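Local coordinates for protein thymidylate synthase 1 (Bacillus subtilis, PDB 1BSF) that converts dUMP to dTMP, with methylenetetrahydrofolate as both methyl donor and reductant, in the de novo supply of a DNA precursor, at residues S79-D84 with D100-H105; M145-D150 with C160-Q165; H174-A179 with I214-D219; R200-V205 with K251-F256. All coordinates share one frame; numbering follows the deposited sequence.

Overall arrangement
From the N terminus, contact 1 comes first: it closes a 15-residue connection that opens with the end of helix 82-87 and holds the start of that helix against the segment leading to helix 108-111. Contact 2 follows in series, closing the nine residues between 145-150 and 160-165, which starts with C160. Contacts 3 and 4 cross, since 200-205 lies between 174-179 and 214-219, and 214-219 before 251-256. Contact 3 spans 34 residues and joins two parallel strands; contact 4 spans 45 and ties helix 188-206 to a later loop. Contacts 2 and 3 touch through neighbouring strands 161-168 and 172-179, and both reach the second subunit. Contacts 1 and 4 lie farther from the chain centre.

Contact 1 of 4, residues S79-D84 with D100-H105; sequences SNDVND and DGTIGH
D81 and T102 form a single beta bridge between the loop just before helix 82-87 and the irregular segment 100-105, which run in opposite directions, 172° apart; D81 is also the N-cap residue of helix 82-87. The side chain that carries most of the contact is that of N80. With chi1 at 55°, its CG sits between the backbone N and the carbonyl carbon, which lays the chain alongside T102. G104 O runs along its root, 3.6 Å from N80 CB and 3.7 Å from N80 CG. N80 CB also approaches I103 CG1 at 4.0 Å, and N80 CG lies 3.8 Å from T102 CB. At the fork, N80 OD1 faces the methyl T102 CG2 at 3.9 Å, while N80 ND2 donates to G104 O at 2.9 Å in a nearly straight bond of 173°. The acceptor lies in the plane of the N80 amide, but the nitrogen stands above the carbonyl plane of G104 and so does not use a lone pair of that oxygen. The backbone adds a second bond, I103 N to N80 O, and a shorter one from V82 N to G101 O whose acceptor is less surely placed. Asx and ST turns, D100 OD1 to T102 N and T102 OG1 to G104 N, shape 100-105, and I103 packs on W73 of helix 64-77. D81 OD1 caps the helix by accepting from N83 N at 3.1 Å, met from above the carboxylate plane.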
loop_
_atom_site.group_PDB
_atom_site.type_symbol
_atom_site.label_atom_id
_atom_site.label_comp_id
_atom_site.label_asym_id
_atom_site.label_seq_id
_atom_site.Cartn_x
_atom_site.Cartn_y
_atom_site.Cartn_z
ATOM N N SER A 79 1.575 -19.935 -11.365
ATOM C CA SER A 79 2.019 -20.079 -12.743
ATOM C C SER A 79 1.920 -18.762 -13.513
ATOM O O SER A 79 1.072 -17.913 -13.214
ATOM C CB SER A 79 1.183 -21.161 -13.443
ATOM O OG SER A 79 1.250 -21.051 -14.855
ATOM N N ASN A 80 2.809 -18.590 -14.491
ATOM C CA ASN A 80 2.827 -17.397 -15.332
ATOM C C ASN A 80 2.577 -17.833 -16.775
ATOM O O ASN A 80 2.408 -17.015 -17.680
ATOM C CB ASN A 80 4.171 -16.670 -15.219
ATOM C CG ASN A 80 5.353 -17.563 -15.534
ATOM O OD1 ASN A 80 5.244 -18.788 -15.517
ATOM N ND2 ASN A 80 6.496 -16.948 -15.822
ATOM N N ASP A 81 2.551 -19.143 -16.977
ATOM C CA ASP A 81 2.295 -19.697 -18.293
ATOM C C ASP A 81 0.804 -19.568 -18.564
ATOM O O ASP A 81 -0.009 -20.006 -17.753
ATOM C CB ASP A 81 2.693 -21.167 -18.339
ATOM C CG ASP A 81 2.266 -21.828 -19.619
ATOM O OD1 ASP A 81 2.023 -21.090 -20.596
ATOM O OD2 ASP A 81 2.167 -23.074 -19.654
ATOM N N VAL A 82 0.445 -18.975 -19.699
ATOM C CA VAL A 82 -0.965 -18.789 -20.043
ATOM C C VAL A 82 -1.720 -20.088 -20.354
ATOM O O VAL A 82 -2.923 -20.161 -20.145
ATOM C CB VAL A 82 -1.128 -17.821 -21.243
ATOM C CG1 VAL A 82 -2.609 -17.524 -21.480
ATOM C CG2 VAL A 82 -0.360 -16.527 -20.975
ATOM N N ASN A 83 -1.020 -21.104 -20.848
ATOM C CA ASN A 83 -1.649 -22.382 -21.164
ATOM C C ASN A 83 -2.411 -22.941 -19.968
ATOM O O ASN A 83 -3.510 -23.472 -20.116
ATOM C CB ASN A 83 -0.599 -23.397 -21.608
ATOM C CG ASN A 83 0.099 -22.991 -22.888
ATOM O OD1 ASN A 83 -0.550 -22.663 -23.881
ATOM N ND2 ASN A 83 1.430 -23.009 -22.873
ATOM N N ASP A 84 -1.821 -22.834 -18.783
ATOM C CA ASP A 84 -2.457 -23.323 -17.564
ATOM C C ASP A 84 -3.797 -22.626 -17.356
ATOM O O ASP A 84 -4.787 -23.252 -16.968
ATOM C CB ASP A 84 -1.565 -23.048 -16.353
ATOM C CG ASP A 84 -0.688 -24.229 -15.992
ATOM O OD1 ASP A 84 -1.083 -25.381 -16.297
ATOM O OD2 ASP A 84 0.395 -23.995 -15.404
ATOM N N ASP A 100 6.578 -17.505 -25.669
ATOM C CA ASP A 100 6.866 -18.738 -24.944
ATOM C C ASP A 100 5.659 -19.225 -24.159
ATOM O O ASP A 100 5.709 -20.272 -23.511
ATOM C CB ASP A 100 8.043 -18.529 -23.988
ATOM C CG ASP A 100 7.716 -17.574 -22.851
ATOM O OD1 ASP A 100 6.563 -17.089 -22.780
ATOM O OD2 ASP A 100 8.619 -17.309 -22.027
ATOM N N GLY A 101 4.581 -18.449 -24.209
ATOM C CA GLY A 101 3.361 -18.825 -23.518
ATOM C C GLY A 101 3.064 -18.107 -22.215
ATOM O O GLY A 101 1.910 -18.026 -21.799
ATOM N N THR A 102 4.094 -17.585 -21.560
ATOM C CA THR A 102 3.893 -16.894 -20.294
ATOM C C THR A 102 3.804 -15.382 -20.432
ATOM O O THR A 102 3.959 -14.835 -21.528
ATOM C CB THR A 102 5.014 -17.224 -19.312
ATOM O OG1 THR A 102 6.141 -16.386 -19.582
ATOM C CG2 THR A 102 5.422 -18.681 -19.447
ATOM N N ILE A 103 3.541 -14.724 -19.302
ATOM C CA ILE A 103 3.426 -13.271 -19.217
ATOM C C ILE A 103 4.696 -12.688 -18.600
ATOM O O ILE A 103 4.694 -11.563 -18.078
ATOM C CB ILE A 103 2.238 -12.865 -18.330
ATOM C CG1 ILE A 103 2.001 -13.935 -17.259
ATOM C CG2 ILE A 103 0.996 -12.681 -19.179
ATOM C CD1 ILE A 103 1.445 -13.399 -15.958
ATOM N N GLY A 104 5.777 -13.461 -18.641
ATOM C CA GLY A 104 7.033 -12.996 -18.085
ATOM C C GLY A 104 7.153 -13.207 -16.585
ATOM O O GLY A 104 6.517 -14.103 -16.018
ATOM N N HIS A 105 7.967 -12.362 -15.947
ATOM C CA HIS A 105 8.235 -12.421 -14.512
ATOM C C HIS A 105 7.255 -11.620 -13.666
ATOM O O HIS A 105 7.647 -10.747 -12.880
ATOM C CB HIS A 105 9.657 -11.928 -14.226
ATOM C CG HIS A 105 10.729 -12.841 -14.734
ATOM N ND1 HIS A 105 11.988 -12.894 -14.175
ATOM C CD2 HIS A 105 10.724 -13.756 -15.734
ATOM C CE1 HIS A 105 12.711 -13.801 -14.806
ATOM N NE2 HIS A 105 11.967 -14.339 -15.755
#

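Contact 2 of 4, residues M145-D150 with C160-Q165; sequences MLWNPD and CVYETQ
L146 N donates to Y162 O at 2.6 Å, in the carbonyl plane, just beyond the antiparallel non-hydrogen-bonded pair M145–E163. This short bond marks the tight part, where strand 143-145 ends against strand 161-168. M145 folds back on itself, bent at chi2 and chi3, so that M145 CE presses on E163 CB at 3.3 Å, while L146 CB packs on Y162 CB. Farther along, W147 CB is still close, 3.6 Å from Y162 CD2. Looser are the ring pair and the sulfur: the six-membered ring of W147 turns its edge to a face of Y162, centroids 6.0 Å apart and planes at 68°, and M145 SD makes a distant, oblique Met-aromatic contact. E163 CG lies over the centre of the opposite face of Y162, 3.8 Å above the plane. Beyond this part, N148 and D150 turn to the second subunit, whereas the other segment begins with C160, the predicted nucleophile, whose CB points away from 145-150. The chemistry is therefore divided: apolar groups fix the Y162 ring on both faces, whereas Y162 OH bonds to E163 of the second subunit, and E163 to its Y162, so the polar ends serve the dimer.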
loop_
_atom_site.group_PDB
_atom_site.type_symbol
_atom_site.label_atom_id
_atom_site.label_comp_id
_atom_site.label_asym_id
_atom_site.label_seq_id
_atom_site.Cartn_x
_atom_site.Cartn_y
_atom_site.Cartn_z
ATOM N N MET A 145 4.247 -9.620 -1.892
ATOM C CA MET A 145 4.619 -8.500 -2.742
ATOM C C MET A 145 4.822 -8.925 -4.187
ATOM O O MET A 145 5.660 -9.773 -4.476
ATOM C CB MET A 145 5.906 -7.876 -2.164
ATOM C CG MET A 145 6.461 -6.657 -2.897
ATOM S SD MET A 145 5.210 -5.435 -3.294
ATOM C CE MET A 145 4.550 -5.158 -1.670
ATOM N N LEU A 146 4.046 -8.352 -5.102
ATOM C CA LEU A 146 4.190 -8.696 -6.518
ATOM C C LEU A 146 5.127 -7.705 -7.193
ATOM O O LEU A 146 5.928 -8.080 -8.047
ATOM C CB LEU A 146 2.830 -8.703 -7.226
ATOM C CG LEU A 146 2.005 -9.984 -7.066
ATOM C CD1 LEU A 146 0.783 -9.919 -7.943
ATOM C CD2 LEU A 146 2.852 -11.191 -7.410
ATOM N N TRP A 147 5.035 -6.443 -6.786
ATOM C CA TRP A 147 5.880 -5.376 -7.323
ATOM C C TRP A 147 7.368 -5.610 -7.041
ATOM O O TRP A 147 7.901 -5.117 -6.042
ATOM C CB TRP A 147 5.473 -4.025 -6.726
ATOM C CG TRP A 147 5.934 -2.869 -7.539
ATOM C CD1 TRP A 147 7.071 -2.138 -7.353
ATOM C CD2 TRP A 147 5.268 -2.295 -8.670
ATOM N NE1 TRP A 147 7.152 -1.141 -8.294
ATOM C CE2 TRP A 147 6.058 -1.213 -9.114
ATOM C CE3 TRP A 147 4.077 -2.589 -9.349
ATOM C CZ2 TRP A 147 5.695 -0.421 -10.210
ATOM C CZ3 TRP A 147 3.716 -1.800 -10.441
ATOM C CH2 TRP A 147 4.523 -0.729 -10.858
ATOM N N ASN A 148 8.030 -6.359 -7.923
ATOM C CA ASN A 148 9.453 -6.653 -7.784
ATOM C C ASN A 148 10.245 -5.628 -8.579
ATOM O O ASN A 148 10.241 -5.653 -9.814
ATOM C CB ASN A 148 9.772 -8.043 -8.321
ATOM C CG ASN A 148 11.150 -8.499 -7.957
ATOM O OD1 ASN A 148 11.934 -7.747 -7.369
ATOM N ND2 ASN A 148 11.468 -9.736 -8.299
ATOM N N PRO A 149 10.954 -4.728 -7.881
ATOM C CA PRO A 149 11.756 -3.683 -8.525
ATOM C C PRO A 149 12.849 -4.275 -9.393
ATOM O O PRO A 149 13.325 -3.639 -10.330
ATOM C CB PRO A 149 12.324 -2.891 -7.356
ATOM C CG PRO A 149 12.287 -3.844 -6.198
ATOM C CD PRO A 149 11.056 -4.674 -6.415
ATOM N N ASP A 150 13.231 -5.507 -9.082
ATOM C CA ASP A 150 14.278 -6.189 -9.822
ATOM C C ASP A 150 13.837 -6.786 -11.148
ATOM O O ASP A 150 14.603 -6.782 -12.103
ATOM C CB ASP A 150 14.901 -7.292 -8.959
ATOM C CG ASP A 150 15.864 -6.745 -7.928
ATOM O OD1 ASP A 150 16.398 -5.633 -8.141
ATOM O OD2 ASP A 150 16.082 -7.425 -6.903
ATOM N N CYS A 160 -1.788 -4.884 -10.849
ATOM C CA CYS A 160 -2.680 -3.930 -10.183
ATOM C C CYS A 160 -2.719 -4.271 -8.701
ATOM O O CYS A 160 -2.198 -3.534 -7.866
ATOM C CB CYS A 160 -4.101 -4.026 -10.754
ATOM S SG CYS A 160 -4.388 -3.085 -12.267
ATOM N N VAL A 161 -3.368 -5.379 -8.370
ATOM C CA VAL A 161 -3.422 -5.810 -6.985
ATOM C C VAL A 161 -2.097 -6.542 -6.805
ATOM O O VAL A 161 -1.967 -7.731 -7.111
ATOM C CB VAL A 161 -4.633 -6.723 -6.745
ATOM C CG1 VAL A 161 -4.747 -7.075 -5.285
ATOM C CG2 VAL A 161 -5.889 -6.016 -7.199
ATOM N N TYR A 162 -1.110 -5.797 -6.315
ATOM C CA TYR A 162 0.254 -6.285 -6.135
ATOM C C TYR A 162 0.695 -6.730 -4.740
ATOM O O TYR A 162 1.679 -7.460 -4.608
ATOM C CB TYR A 162 1.235 -5.222 -6.649
ATOM C CG TYR A 162 1.171 -3.881 -5.929
ATOM C CD1 TYR A 162 -0.002 -3.114 -5.912
ATOM C CD2 TYR A 162 2.295 -3.368 -5.272
ATOM C CE1 TYR A 162 -0.046 -1.859 -5.253
ATOM C CE2 TYR A 162 2.258 -2.122 -4.616
ATOM C CZ TYR A 162 1.094 -1.376 -4.610
ATOM O OH TYR A 162 1.085 -0.148 -3.967
ATOM N N GLU A 163 -0.004 -6.283 -3.701
ATOM C CA GLU A 163 0.371 -6.676 -2.348
ATOM C C GLU A 163 -0.812 -6.941 -1.435
ATOM O O GLU A 163 -1.970 -6.698 -1.786
ATOM C CB GLU A 163 1.288 -5.622 -1.692
ATOM C CG GLU A 163 0.780 -4.180 -1.759
ATOM C CD GLU A 163 0.704 -3.492 -0.406
ATOM O OE1 GLU A 163 1.616 -3.671 0.435
ATOM O OE2 GLU A 163 -0.277 -2.753 -0.191
ATOM N N THR A 164 -0.492 -7.455 -0.254
ATOM C CA THR A 164 -1.479 -7.760 0.767
ATOM C C THR A 164 -0.787 -7.735 2.131
ATOM O O THR A 164 0.438 -7.942 2.243
ATOM C CB THR A 164 -2.118 -9.164 0.561
ATOM O OG1 THR A 164 -1.186 -10.181 0.952
ATOM C CG2 THR A 164 -2.500 -9.381 -0.901
ATOM N N GLN A 165 -1.578 -7.442 3.156
ATOM C CA GLN A 165 -1.088 -7.423 4.518
ATOM C C GLN A 165 -2.170 -8.079 5.366
ATOM O O GLN A 165 -3.313 -7.619 5.393
ATOM C CB GLN A 165 -0.838 -5.987 5.007
ATOM C CG GLN A 165 0.594 -5.709 5.381
ATOM C CD GLN A 165 0.718 -4.805 6.570
ATOM O OE1 GLN A 165 0.448 -3.606 6.485
ATOM N NE2 GLN A 165 1.131 -5.370 7.697
#

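Contact 3 of 4, residues H174-A179 with I214-D219; sequences HLEVRA and IFNIGD
I214 pairs with E176, and N216 with R178, in a parallel register that continues on the other face as V177–F215 and A179–I217; the strand axes are 4.4 Å apart at 15°. Five backbone hydrogen bonds alternate as expected for parallel strands. L175, V177 and A179 accept through their oxygens from I214, N216 and G218, while V177 N and A179 N donate to I214 O and N216 O. Apolar contacts follow both faces. E176 CG lies 3.6 Å from I214 CB, and R178 CD the same distance from N216 CB. On the face turned to helix 188-206, F215 CG is anti to its own N (chi1 -168°), and its ring passes V177, with F215 CD2 4.1 Å from V177 CB. The polar ends have partners in both subunits. Within the chain, E176 OE1 receives Y167 OH and N216 OD1 accepts from Q46; across the dimer, E176 OE1 makes a salt bridge with R178 of the second subunit, reciprocated by R178 here. E176 OE2 and N216 ND2, 3.6 Å apart with planes at 82°, are neighbours rather than partners, and OE2 instead hydrogen-bonds S44 OG of the second subunit. With an alanine in place of E176, R178 of the second subunit would probably lose its carboxylate mate and I214 its packing against CG. The reciprocal salt bridges probably balance these buried charges across the subunits, consistent with the back-to-back sheets of thymidylate synthase dimers.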
loop_
_atom_site.group_PDB
_atom_site.type_symbol
_atom_site.label_atom_id
_atom_site.label_comp_id
_atom_site.label_asym_id
_atom_site.label_seq_id
_atom_site.Cartn_x
_atom_site.Cartn_y
_atom_site.Cartn_z
ATOM N N HIS A 174 -7.433 -10.730 9.422
ATOM C CA HIS A 174 -7.816 -9.547 8.662
ATOM C C HIS A 174 -6.944 -9.456 7.419
ATOM O O HIS A 174 -5.732 -9.710 7.462
ATOM C CB HIS A 174 -7.662 -8.283 9.510
ATOM C CG HIS A 174 -8.394 -8.338 10.815
ATOM N ND1 HIS A 174 -9.632 -7.762 10.996
ATOM C CD2 HIS A 174 -8.055 -8.887 12.006
ATOM C CE1 HIS A 174 -10.022 -7.951 12.244
ATOM N NE2 HIS A 174 -9.085 -8.633 12.876
ATOM N N LEU A 175 -7.580 -9.082 6.313
ATOM C CA LEU A 175 -6.898 -8.974 5.030
ATOM C C LEU A 175 -7.049 -7.594 4.405
ATOM O O LEU A 175 -8.165 -7.124 4.141
ATOM C CB LEU A 175 -7.442 -10.028 4.062
ATOM C CG LEU A 175 -6.960 -9.968 2.608
ATOM C CD1 LEU A 175 -5.476 -9.627 2.512
ATOM C CD2 LEU A 175 -7.214 -11.313 1.989
ATOM N N GLU A 176 -5.911 -6.959 4.168
ATOM C CA GLU A 176 -5.868 -5.636 3.562
ATOM C C GLU A 176 -5.276 -5.871 2.184
ATOM O O GLU A 176 -4.337 -6.651 2.040
ATOM C CB GLU A 176 -4.946 -4.704 4.370
ATOM C CG GLU A 176 -5.568 -3.380 4.797
ATOM C CD GLU A 176 -4.551 -2.400 5.372
ATOM O OE1 GLU A 176 -3.490 -2.834 5.882
ATOM O OE2 GLU A 176 -4.821 -1.176 5.315
ATOM N N VAL A 177 -5.806 -5.198 1.175
ATOM C CA VAL A 177 -5.297 -5.382 -0.176
ATOM C C VAL A 177 -5.101 -4.027 -0.839
ATOM O O VAL A 177 -5.797 -3.067 -0.496
ATOM C CB VAL A 177 -6.303 -6.194 -1.060
ATOM C CG1 VAL A 177 -5.727 -6.379 -2.435
ATOM C CG2 VAL A 177 -6.622 -7.550 -0.430
ATOM N N ARG A 178 -4.168 -3.937 -1.785
ATOM C CA ARG A 178 -3.991 -2.676 -2.490
ATOM C C ARG A 178 -3.731 -2.772 -3.987
ATOM O O ARG A 178 -2.953 -3.601 -4.448
ATOM C CB ARG A 178 -2.893 -1.817 -1.850
ATOM C CG ARG A 178 -2.829 -0.425 -2.472
ATOM C CD ARG A 178 -2.633 0.673 -1.433
ATOM N NE ARG A 178 -2.481 2.004 -2.026
ATOM C CZ ARG A 178 -1.616 2.314 -2.990
ATOM N NH1 ARG A 178 -0.813 1.392 -3.500
ATOM N NH2 ARG A 178 -1.562 3.559 -3.453
ATOM N N ALA A 179 -4.394 -1.890 -4.729
ATOM C CA ALA A 179 -4.276 -1.803 -6.184
ATOM C C ALA A 179 -3.638 -0.455 -6.569
ATOM O O ALA A 179 -4.034 0.586 -6.053
ATOM C CB ALA A 179 -5.679 -1.930 -6.823
ATOM N N ILE A 214 -10.405 -5.313 3.841
ATOM C CA ILE A 214 -10.119 -3.945 3.412
ATOM C C ILE A 214 -9.450 -3.945 2.048
ATOM O O ILE A 214 -8.455 -4.627 1.845
ATOM C CB ILE A 214 -9.157 -3.252 4.428
ATOM C CG1 ILE A 214 -9.699 -3.413 5.851
ATOM C CG2 ILE A 214 -8.974 -1.776 4.080
ATOM C CD1 ILE A 214 -8.643 -3.806 6.859
ATOM N N PHE A 215 -9.983 -3.156 1.124
ATOM C CA PHE A 215 -9.434 -3.095 -0.229
ATOM C C PHE A 215 -9.027 -1.662 -0.560
ATOM O O PHE A 215 -9.849 -0.755 -0.499
ATOM C CB PHE A 215 -10.497 -3.587 -1.206
ATOM C CG PHE A 215 -9.998 -3.843 -2.594
ATOM C CD1 PHE A 215 -9.880 -2.800 -3.508
ATOM C CD2 PHE A 215 -9.774 -5.151 -3.034
ATOM C CE1 PHE A 215 -9.557 -3.057 -4.849
ATOM C CE2 PHE A 215 -9.451 -5.413 -4.363
ATOM C CZ PHE A 215 -9.345 -4.368 -5.274
ATOM N N ASN A 216 -7.761 -1.474 -0.924
ATOM C CA ASN A 216 -7.253 -0.147 -1.252
ATOM C C ASN A 216 -6.930 0.057 -2.724
ATOM O O ASN A 216 -6.262 -0.766 -3.366
ATOM C CB ASN A 216 -6.021 0.176 -0.393
ATOM C CG ASN A 216 -6.315 0.081 1.078
ATOM O OD1 ASN A 216 -7.306 0.615 1.543
ATOM N ND2 ASN A 216 -5.468 -0.617 1.815
ATOM N N ILE A 217 -7.433 1.172 -3.245
ATOM C CA ILE A 217 -7.234 1.558 -4.637
ATOM C C ILE A 217 -6.422 2.852 -4.653
ATOM O O ILE A 217 -6.642 3.734 -3.821
ATOM C CB ILE A 217 -8.588 1.831 -5.349
ATOM C CG1 ILE A 217 -9.523 0.620 -5.221
ATOM C CG2 ILE A 217 -8.344 2.177 -6.811
ATOM C CD1 ILE A 217 -10.984 0.989 -5.025
ATOM N N GLY A 218 -5.468 2.945 -5.577
ATOM C CA GLY A 218 -4.664 4.145 -5.690
ATOM C C GLY A 218 -5.400 5.046 -6.652
ATOM O O GLY A 218 -6.204 5.896 -6.243
ATOM N N ASP A 219 -5.139 4.841 -7.939
ATOM C CA ASP A 219 -5.792 5.608 -8.982
ATOM C C ASP A 219 -7.089 4.885 -9.328
ATOM O O ASP A 219 -7.055 3.748 -9.780
ATOM C CB ASP A 219 -4.907 5.691 -10.224
ATOM C CG ASP A 219 -5.294 6.819 -11.138
ATOM O OD1 ASP A 219 -6.201 6.639 -11.976
ATOM O OD2 ASP A 219 -4.684 7.896 -11.011
#

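Contact 4 of 4, residues R200-V205 with K251-F256; sequences RMIAQV and KDFYDF
M201 covers one face of F256, and the contact is mainly apolar. In a CH-pi contact, M201 CG stands 4.2 Å above the F256 ring centroid, only 7° off the normal. M201 SD is above the same face at a greater distance, a Met-aromatic contact. With chi3 at 71° the methionine chain bends, and M201 CE reaches F256 CD2 at 3.6 Å and F253 CE1 at 3.9 Å. I202 CD1 adds a second apolar touch to that ring, 4.0 Å from F253 CE1. V205 also comes near the F256 edge, though its CG1 is crowded in the model and its place doubtful. The polar contribution is an amide at the ring edge: Q204 NE2 lies 3.4 Å from F256 CZ, with amide and ring planes 6° apart. It therefore meets the rim rather than the face, while its hydrogen bond goes to N247 O. A serine replacing F256 would leave M201 CG without its ring face and is likely to open a gap beside Q204. Helix 188-206 thus receives the loop 251-256 on one flank, with M201 also touching L71 and L72 of helix 64-77, I202 and F253 helix 125-135, and F256 I246 of strand 245-246.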
loop_
_atom_site.group_PDB
_atom_site.type_symbol
_atom_site.label_atom_id
_atom_site.label_comp_id
_atom_site.label_asym_id
_atom_site.label_seq_id
_atom_site.Cartn_x
_atom_site.Cartn_y
_atom_site.Cartn_z
ATOM N N ARG A 200 -11.065 -15.984 2.576
ATOM C CA ARG A 200 -11.891 -17.033 3.145
ATOM C C ARG A 200 -11.169 -18.369 3.077
ATOM O O ARG A 200 -11.287 -19.188 3.981
ATOM C CB ARG A 200 -13.206 -17.124 2.383
ATOM C CG ARG A 200 -14.213 -16.087 2.786
ATOM C CD ARG A 200 -14.806 -15.396 1.567
ATOM N NE ARG A 200 -15.609 -14.219 1.913
ATOM C CZ ARG A 200 -16.680 -14.244 2.698
ATOM N NH1 ARG A 200 -17.084 -15.386 3.229
ATOM N NH2 ARG A 200 -17.346 -13.128 2.955
ATOM N N MET A 201 -10.407 -18.573 2.010
ATOM C CA MET A 201 -9.659 -19.819 1.818
ATOM C C MET A 201 -8.540 -20.064 2.844
ATOM O O MET A 201 -8.474 -21.122 3.468
ATOM C CB MET A 201 -9.050 -19.855 0.417
ATOM C CG MET A 201 -10.006 -20.260 -0.678
ATOM S SD MET A 201 -9.285 -19.902 -2.284
ATOM C CE MET A 201 -7.986 -21.124 -2.387
ATOM N N ILE A 202 -7.640 -19.108 3.003
ATOM C CA ILE A 202 -6.572 -19.295 3.969
ATOM C C ILE A 202 -7.170 -19.285 5.374
ATOM O O ILE A 202 -6.671 -19.963 6.274
ATOM C CB ILE A 202 -5.495 -18.188 3.858
ATOM C CG1 ILE A 202 -5.593 -17.492 2.493
ATOM C CG2 ILE A 202 -4.118 -18.796 4.077
ATOM C CD1 ILE A 202 -4.262 -17.181 1.820
ATOM N N ALA A 203 -8.244 -18.517 5.552
ATOM C CA ALA A 203 -8.920 -18.417 6.843
ATOM C C ALA A 203 -9.296 -19.813 7.319
ATOM O O ALA A 203 -8.940 -20.230 8.422
ATOM C CB ALA A 203 -10.172 -17.554 6.717
ATOM N N GLN A 204 -10.005 -20.536 6.461
ATOM C CA GLN A 204 -10.444 -21.887 6.768
ATOM C C GLN A 204 -9.297 -22.866 7.038
ATOM O O GLN A 204 -9.367 -23.655 7.979
ATOM C CB GLN A 204 -11.316 -22.409 5.625
ATOM C CG GLN A 204 -11.295 -23.920 5.448
ATOM C CD GLN A 204 -12.497 -24.435 4.679
ATOM O OE1 GLN A 204 -13.563 -24.653 5.247
ATOM N NE2 GLN A 204 -12.326 -24.632 3.377
ATOM N N VAL A 205 -8.242 -22.820 6.230
ATOM C CA VAL A 205 -7.124 -23.748 6.421
ATOM C C VAL A 205 -6.245 -23.446 7.635
ATOM O O VAL A 205 -5.709 -24.365 8.259
ATOM C CB VAL A 205 -6.236 -23.842 5.147
ATOM C CG1 VAL A 205 -7.071 -23.546 3.922
ATOM C CG2 VAL A 205 -5.059 -22.885 5.232
ATOM N N LYS A 251 -8.351 -29.193 4.010
ATOM C CA LYS A 251 -7.468 -28.800 5.102
ATOM C C LYS A 251 -6.100 -28.336 4.596
ATOM O O LYS A 251 -5.177 -28.084 5.380
ATOM C CB LYS A 251 -7.295 -29.972 6.075
ATOM C CG LYS A 251 -8.597 -30.475 6.690
ATOM C CD LYS A 251 -8.369 -31.039 8.087
ATOM C CE LYS A 251 -9.543 -31.894 8.539
ATOM N NZ LYS A 251 -9.720 -33.082 7.668
ATOM N N ASP A 252 -5.976 -28.224 3.277
ATOM C CA ASP A 252 -4.730 -27.782 2.672
ATOM C C ASP A 252 -5.002 -26.781 1.554
ATOM O O ASP A 252 -5.888 -26.983 0.728
ATOM C CB ASP A 252 -3.956 -28.974 2.126
ATOM C CG ASP A 252 -2.561 -28.605 1.723
ATOM O OD1 ASP A 252 -1.856 -28.025 2.564
ATOM O OD2 ASP A 252 -2.169 -28.885 0.571
ATOM N N PHE A 253 -4.227 -25.703 1.541
ATOM C CA PHE A 253 -4.379 -24.640 0.551
ATOM C C PHE A 253 -4.362 -25.158 -0.883
ATOM O O PHE A 253 -5.143 -24.720 -1.729
ATOM C CB PHE A 253 -3.264 -23.592 0.748
ATOM C CG PHE A 253 -3.413 -22.369 -0.121
ATOM C CD1 PHE A 253 -4.422 -21.447 0.118
ATOM C CD2 PHE A 253 -2.546 -22.144 -1.189
ATOM C CE1 PHE A 253 -4.564 -20.324 -0.694
ATOM C CE2 PHE A 253 -2.683 -21.018 -2.008
ATOM C CZ PHE A 253 -3.686 -20.114 -1.762
ATOM N N TYR A 254 -3.473 -26.104 -1.149
ATOM C CA TYR A 254 -3.329 -26.668 -2.483
ATOM C C TYR A 254 -4.253 -27.843 -2.771
ATOM O O TYR A 254 -3.973 -28.656 -3.652
ATOM C CB TYR A 254 -1.884 -27.082 -2.697
ATOM C CG TYR A 254 -0.911 -26.005 -2.290
ATOM C CD1 TYR A 254 -0.530 -25.012 -3.190
ATOM C CD2 TYR A 254 -0.364 -25.981 -1.006
ATOM C CE1 TYR A 254 0.373 -24.023 -2.827
ATOM C CE2 TYR A 254 0.542 -24.996 -0.628
ATOM C CZ TYR A 254 0.911 -24.020 -1.544
ATOM O OH TYR A 254 1.840 -23.064 -1.193
ATOM N N ASP A 255 -5.353 -27.928 -2.034
ATOM C CA ASP A 255 -6.318 -29.001 -2.232
ATOM C C ASP A 255 -7.568 -28.423 -2.898
ATOM O O ASP A 255 -8.361 -29.147 -3.506
ATOM C CB ASP A 255 -6.691 -29.627 -0.887
ATOM C CG ASP A 255 -5.766 -30.761 -0.492
ATOM O OD1 ASP A 255 -4.861 -31.108 -1.285
ATOM O OD2 ASP A 255 -5.947 -31.307 0.617
ATOM N N PHE A 256 -7.729 -27.106 -2.773
ATOM C CA PHE A 256 -8.865 -26.399 -3.350
ATOM C C PHE A 256 -8.902 -26.513 -4.867
ATOM O O PHE A 256 -7.872 -26.482 -5.534
ATOM C CB PHE A 256 -8.813 -24.914 -2.967
ATOM C CG PHE A 256 -9.188 -24.636 -1.537
ATOM C CD1 PHE A 256 -10.500 -24.798 -1.102
ATOM C CD2 PHE A 256 -8.223 -24.239 -0.617
ATOM C CE1 PHE A 256 -10.844 -24.571 0.230
ATOM C CE2 PHE A 256 -8.558 -24.009 0.714
ATOM C CZ PHE A 256 -9.869 -24.177 1.137
#